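Local coordinates for putative monooxygenase Rv0793 (Mycobacterium tuberculosis, PDB 1Y0H), which is a putative homodimeric monooxygenase that might take part in antibiotic biosynthesis or scavenge reactive oxygen species, at residues A[2-13]-A[52-63]. Sequence-based numbering, arbitrary orientation. Where two conformers were deposited one is given.
Sequences MTSPVAVIARFM and ELVLFERYRSRI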
loop_
_atom_site.group_PDB
_atom_site.type_symbol
_atom_site.label_atom_id
_atom_site.label_comp_id
_atom_site.label_asym_id
_atom_site.label_seq_id
_atom_site.Cartn_x
_atom_site.Cartn_y
_atom_site.Cartn_z
ATOM N N MET A 2 -0.927 -5.341 20.124
ATOM C CA MET A 2 -1.686 -6.378 19.413
ATOM C C MET A 2 -3.112 -5.957 19.078
ATOM O O MET A 2 -3.732 -6.513 18.163
ATOM C CB MET A 2 -1.667 -7.700 20.188
ATOM C CG MET A 2 -1.449 -8.922 19.311
ATOM S SD MET A 2 0.248 -9.072 18.661
ATOM C CE MET A 2 0.290 -10.840 18.455
ATOM N N THR A 3 -3.626 -4.972 19.806
ATOM C CA THR A 3 -4.987 -4.486 19.577
ATOM C C THR A 3 -5.003 -3.337 18.575
ATOM O O THR A 3 -6.075 -2.860 18.195
ATOM C CB THR A 3 -5.665 -4.021 20.886
ATOM O OG1 THR A 3 -5.045 -2.820 21.346
ATOM C CG2 THR A 3 -5.577 -5.108 21.966
ATOM N N SER A 4 -3.825 -2.886 18.157
ATOM C CA SER A 4 -3.707 -1.718 17.278
ATOM C C SER A 4 -3.954 -2.104 15.827
ATOM O O SER A 4 -3.509 -3.162 15.395
ATOM C CB SER A 4 -2.305 -1.110 17.382
ATOM O OG SER A 4 -1.997 -0.811 18.733
ATOM N N PRO A 5 -4.622 -1.222 15.056
ATOM C CA PRO A 5 -4.799 -1.511 13.631
ATOM C C PRO A 5 -3.486 -1.676 12.878
ATOM O O PRO A 5 -2.450 -1.106 13.255
ATOM C CB PRO A 5 -5.552 -0.284 13.097
ATOM C CG PRO A 5 -6.144 0.362 14.285
ATOM C CD PRO A 5 -5.258 0.050 15.449
ATOM N N VAL A 6 -3.551 -2.471 11.817
ATOM C CA VAL A 6 -2.394 -2.734 10.984
ATOM C C VAL A 6 -2.837 -2.735 9.542
ATOM O O VAL A 6 -4.031 -2.879 9.254
ATOM C CB VAL A 6 -1.690 -4.106 11.323
ATOM C CG1 VAL A 6 -1.146 -4.116 12.733
ATOM C CG2 VAL A 6 -2.611 -5.326 11.062
ATOM N N ALA A 7 -1.872 -2.562 8.645
ATOM C CA ALA A 7 -2.111 -2.746 7.216
ATOM C C ALA A 7 -1.085 -3.724 6.633
ATOM O O ALA A 7 -0.063 -4.006 7.236
ATOM C CB ALA A 7 -2.084 -1.399 6.468
ATOM N N VAL A 8 -1.367 -4.243 5.444
ATOM C CA VAL A 8 -0.446 -5.143 4.770
ATOM C C VAL A 8 -0.441 -4.763 3.302
ATOM O O VAL A 8 -1.500 -4.482 2.719
ATOM C CB VAL A 8 -0.897 -6.630 4.883
ATOM C CG1 VAL A 8 0.097 -7.567 4.195
ATOM C CG2 VAL A 8 -1.081 -7.033 6.337
ATOM N N ILE A 9 0.755 -4.709 2.724
ATOM C CA ILE A 9 0.887 -4.628 1.273
ATOM C C ILE A 9 1.434 -5.970 0.827
ATOM O O ILE A 9 2.436 -6.440 1.356
ATOM C CB ILE A 9 1.860 -3.509 0.831
ATOM C CG1 ILE A 9 1.325 -2.149 1.243
ATOM C CG2 ILE A 9 2.089 -3.544 -0.710
ATOM C CD1 ILE A 9 2.362 -1.011 1.110
ATOM N N ALA A 10 0.783 -6.575 -0.160
ATOM C CA ALA A 10 1.278 -7.827 -0.734
ATOM C C ALA A 10 1.412 -7.612 -2.228
ATOM O O ALA A 10 0.436 -7.239 -2.898
ATOM C CB ALA A 10 0.325 -8.972 -0.445
ATOM N N ARG A 11 2.611 -7.865 -2.736
ATOM C CA ARG A 11 2.922 -7.676 -4.163
ATOM C C ARG A 11 3.172 -9.017 -4.825
ATOM O O ARG A 11 3.944 -9.839 -4.308
ATOM C CB ARG A 11 4.148 -6.771 -4.334
ATOM C CG ARG A 11 4.077 -5.507 -3.507
ATOM C CD ARG A 11 5.184 -4.521 -3.864
ATOM N NE ARG A 11 4.604 -3.403 -4.609
ATOM C CZ ARG A 11 4.585 -2.137 -4.202
ATOM N NH1 ARG A 11 4.000 -1.230 -4.958
ATOM N NH2 ARG A 11 5.160 -1.759 -3.061
ATOM N N PHE A 12 2.520 -9.224 -5.975
ATOM C CA PHE A 12 2.587 -10.499 -6.703
ATOM C C PHE A 12 3.122 -10.262 -8.095
ATOM O O PHE A 12 2.625 -9.388 -8.808
ATOM C CB PHE A 12 1.206 -11.139 -6.832
ATOM C CG PHE A 12 0.479 -11.294 -5.529
ATOM C CD1 PHE A 12 -0.211 -10.218 -4.968
ATOM C CD2 PHE A 12 0.478 -12.520 -4.870
ATOM C CE1 PHE A 12 -0.875 -10.370 -3.740
ATOM C CE2 PHE A 12 -0.196 -12.684 -3.662
ATOM C CZ PHE A 12 -0.866 -11.610 -3.097
ATOM N N MET A 13 4.113 -11.059 -8.488
ATOM C CA MET A 13 4.708 -10.921 -9.806
ATOM C C MET A 13 4.475 -12.215 -10.597
ATOM O O MET A 13 5.311 -13.120 -10.595
ATOM C CB MET A 13 6.195 -10.534 -9.691
ATOM C CG MET A 13 6.450 -9.145 -9.097
ATOM S SD MET A 13 6.198 -9.059 -7.286
ATOM C CE MET A 13 7.039 -7.525 -6.860
ATOM N N GLU A 52 2.956 -6.224 -11.807
ATOM C CA GLU A 52 2.547 -6.710 -10.489
ATOM C C GLU A 52 1.057 -6.564 -10.248
ATOM O O GLU A 52 0.422 -5.609 -10.713
ATOM C CB GLU A 52 3.206 -5.901 -9.365
ATOM C CG GLU A 52 4.704 -5.859 -9.288
ATOM C CD GLU A 52 5.149 -4.800 -8.280
ATOM O OE1 GLU A 52 4.497 -4.684 -7.215
ATOM O OE2 GLU A 52 6.121 -4.061 -8.556
ATOM N N LEU A 53 0.518 -7.492 -9.464
ATOM C CA LEU A 53 -0.761 -7.283 -8.821
ATOM C C LEU A 53 -0.460 -6.961 -7.359
ATOM O O LEU A 53 0.500 -7.478 -6.785
ATOM C CB LEU A 53 -1.670 -8.511 -8.959
ATOM C CG LEU A 53 -2.045 -8.962 -10.381
ATOM C CD1 LEU A 53 -3.142 -10.003 -10.294
ATOM C CD2 LEU A 53 -2.493 -7.780 -11.246
ATOM N N VAL A 54 -1.243 -6.063 -6.777
ATOM C CA VAL A 54 -0.958 -5.576 -5.426
ATOM C C VAL A 54 -2.233 -5.596 -4.605
ATOM O O VAL A 54 -3.271 -5.104 -5.067
ATOM C CB VAL A 54 -0.389 -4.139 -5.467
ATOM C CG1 VAL A 54 -0.135 -3.612 -4.047
ATOM C CG2 VAL A 54 0.900 -4.090 -6.332
ATOM N N LEU A 55 -2.155 -6.194 -3.415
ATOM C CA LEU A 55 -3.245 -6.098 -2.437
ATOM C C LEU A 55 -2.860 -5.082 -1.396
ATOM O O LEU A 55 -1.733 -5.096 -0.898
ATOM C CB LEU A 55 -3.513 -7.446 -1.740
ATOM C CG LEU A 55 -4.331 -8.468 -2.524
ATOM C CD1 LEU A 55 -4.155 -9.811 -1.837
ATOM C CD2 LEU A 55 -5.817 -8.097 -2.595
ATOM N N PHE A 56 -3.788 -4.179 -1.090
ATOM C CA PHE A 56 -3.651 -3.368 0.107
ATOM C C PHE A 56 -4.735 -3.805 1.082
ATOM O O PHE A 56 -5.912 -3.797 0.747
ATOM C CB PHE A 56 -3.752 -1.870 -0.197
ATOM C CG PHE A 56 -3.298 -1.016 0.945
ATOM C CD1 PHE A 56 -4.214 -0.388 1.774
ATOM C CD2 PHE A 56 -1.951 -0.866 1.207
ATOM C CE1 PHE A 56 -3.783 0.394 2.854
ATOM C CE2 PHE A 56 -1.506 -0.087 2.287
ATOM C CZ PHE A 56 -2.437 0.533 3.112
ATOM N N GLU A 57 -4.316 -4.176 2.288
ATOM C CA GLU A 57 -5.203 -4.757 3.291
ATOM C C GLU A 57 -5.098 -3.964 4.581
ATOM O O GLU A 57 -4.011 -3.550 4.970
ATOM C CB GLU A 57 -4.779 -6.197 3.590
ATOM C CG GLU A 57 -4.392 -6.992 2.366
ATOM C CD GLU A 57 -3.759 -8.333 2.675
ATOM O OE1 GLU A 57 -3.952 -8.885 3.798
ATOM O OE2 GLU A 57 -3.069 -8.844 1.761
ATOM N N ARG A 58 -6.241 -3.747 5.226
ATOM C CA ARG A 58 -6.273 -3.067 6.517
ATOM C C ARG A 58 -7.096 -3.892 7.492
ATOM O O ARG A 58 -8.211 -4.289 7.171
ATOM C CB ARG A 58 -6.936 -1.695 6.372
ATOM C CG ARG A 58 -6.147 -0.631 5.638
ATOM C CD ARG A 58 -7.023 0.630 5.637
ATOM N NE ARG A 58 -6.432 1.784 4.969
ATOM C CZ ARG A 58 -6.711 2.155 3.725
ATOM N NH1 ARG A 58 -6.122 3.225 3.213
ATOM N NH2 ARG A 58 -7.566 1.454 2.989
ATOM N N TYR A 59 -6.545 -4.097 8.692
ATOM C CA TYR A 59 -7.162 -4.903 9.742
ATOM C C TYR A 59 -7.327 -4.060 10.989
ATOM O O TYR A 59 -6.527 -3.171 11.259
ATOM C CB TYR A 59 -6.340 -6.172 10.016
ATOM C CG TYR A 59 -6.293 -7.031 8.780
ATOM C CD1 TYR A 59 -7.341 -7.893 8.469
ATOM C CD2 TYR A 59 -5.221 -6.940 7.891
ATOM C CE1 TYR A 59 -7.326 -8.659 7.291
ATOM C CE2 TYR A 59 -5.200 -7.704 6.710
ATOM C CZ TYR A 59 -6.264 -8.550 6.423
ATOM O OH TYR A 59 -6.249 -9.305 5.264
ATOM N N ARG A 60 -8.375 -4.355 11.744
ATOM C CA ARG A 60 -8.704 -3.574 12.924
ATOM C C ARG A 60 -7.687 -3.782 14.048
ATOM O O ARG A 60 -7.584 -2.957 14.950
ATOM C CB ARG A 60 -10.131 -3.892 13.387
ATOM C CG ARG A 60 -11.148 -3.687 12.260
ATOM C CD ARG A 60 -12.583 -3.441 12.723
ATOM N NE ARG A 60 -13.263 -2.590 11.740
ATOM C CZ ARG A 60 -13.855 -3.025 10.628
ATOM N NH1 ARG A 60 -13.892 -4.318 10.334
ATOM N NH2 ARG A 60 -14.424 -2.154 9.806
ATOM N N SER A 61 -6.936 -4.879 13.981
ATOM C CA SER A 61 -5.929 -5.210 15.004
ATOM C C SER A 61 -4.949 -6.214 14.419
ATOM O O SER A 61 -5.244 -6.852 13.409
ATOM C CB SER A 61 -6.600 -5.822 16.246
ATOM O OG SER A 61 -7.112 -7.123 15.975
ATOM N N ARG A 62 -3.782 -6.359 15.049
ATOM C CA ARG A 62 -2.862 -7.417 14.654
ATOM C C ARG A 62 -3.485 -8.797 14.869
ATOM O O ARG A 62 -3.238 -9.726 14.086
ATOM C CB ARG A 62 -1.527 -7.307 15.400
ATOM C CG ARG A 62 -0.592 -8.471 15.150
ATOM C CD ARG A 62 -0.183 -8.585 13.672
ATOM N NE ARG A 62 0.426 -9.888 13.406
ATOM C CZ ARG A 62 1.714 -10.070 13.114
ATOM N NH1 ARG A 62 2.538 -9.028 13.026
ATOM N NH2 ARG A 62 2.174 -11.296 12.898
ATOM N N ILE A 63 -4.286 -8.926 15.932
ATOM C CA ILE A 63 -5.023 -10.155 16.221
ATOM C C ILE A 63 -5.892 -10.542 15.016
ATOM O O ILE A 63 -5.943 -11.699 14.642
ATOM C CB ILE A 63 -5.886 -10.006 17.486
ATOM C CG1 ILE A 63 -4.968 -9.893 18.713
ATOM C CG2 ILE A 63 -6.852 -11.165 17.657
ATOM C CD1 ILE A 63 -5.567 -9.074 19.824
HETATM O O HOH W 1 -8.614 -2.584 17.684
#
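Glu57 and Val8 face each other as a hydrogen-bonded pair midway along antiparallel strands 6-12 and 53-59, the two central strands of the ferredoxin-like sheet. From Val6–Tyr59 to Phe12–Leu53, four such pairs each close with two backbone hydrogen bonds.

Followed outward, Glu57 starts with CB and CG each 3.8 Å from Val8 O. The chain then runs extended (chi2 170°), bringing CD to 4.0 Å from Val8 CB and OE2 to Ala10 CB, whose short methyl lets OE2 come near the strand. OE1 accepts the hydroxyl of Tyr59 at 2.8 Å on its anti side, well out of the carboxylate plane, and this gives the buried acid a polar partner. An acetate ion, probably from the crystallisation liquor, lies beside Glu57 and may mark a pocket on this helix-covered face, where Phe12 packs on Leu22 and Leu26.

On the other face, Ile9 CG1 meets the edge of the Phe56 ring at CD2, 3.5 Å away, and Ala7, short enough to fit, touches CZ. Phe56 stacks on Phe56 of the second subunit, and Arg58, bridged to Glu99, also forms a salt bridge to Asp43 of that subunit. Farther along, in one of two conformers, Arg11 bends at chi3 (107°) and NE makes a salt bridge to the syn lone pair of Glu52 OE1, 2.9 Å away and tilted from the guanidinium plane. Chemically, the buried Glu57 carboxylate probably depends on the Tyr59 hydroxyl, which would also limit its rotation.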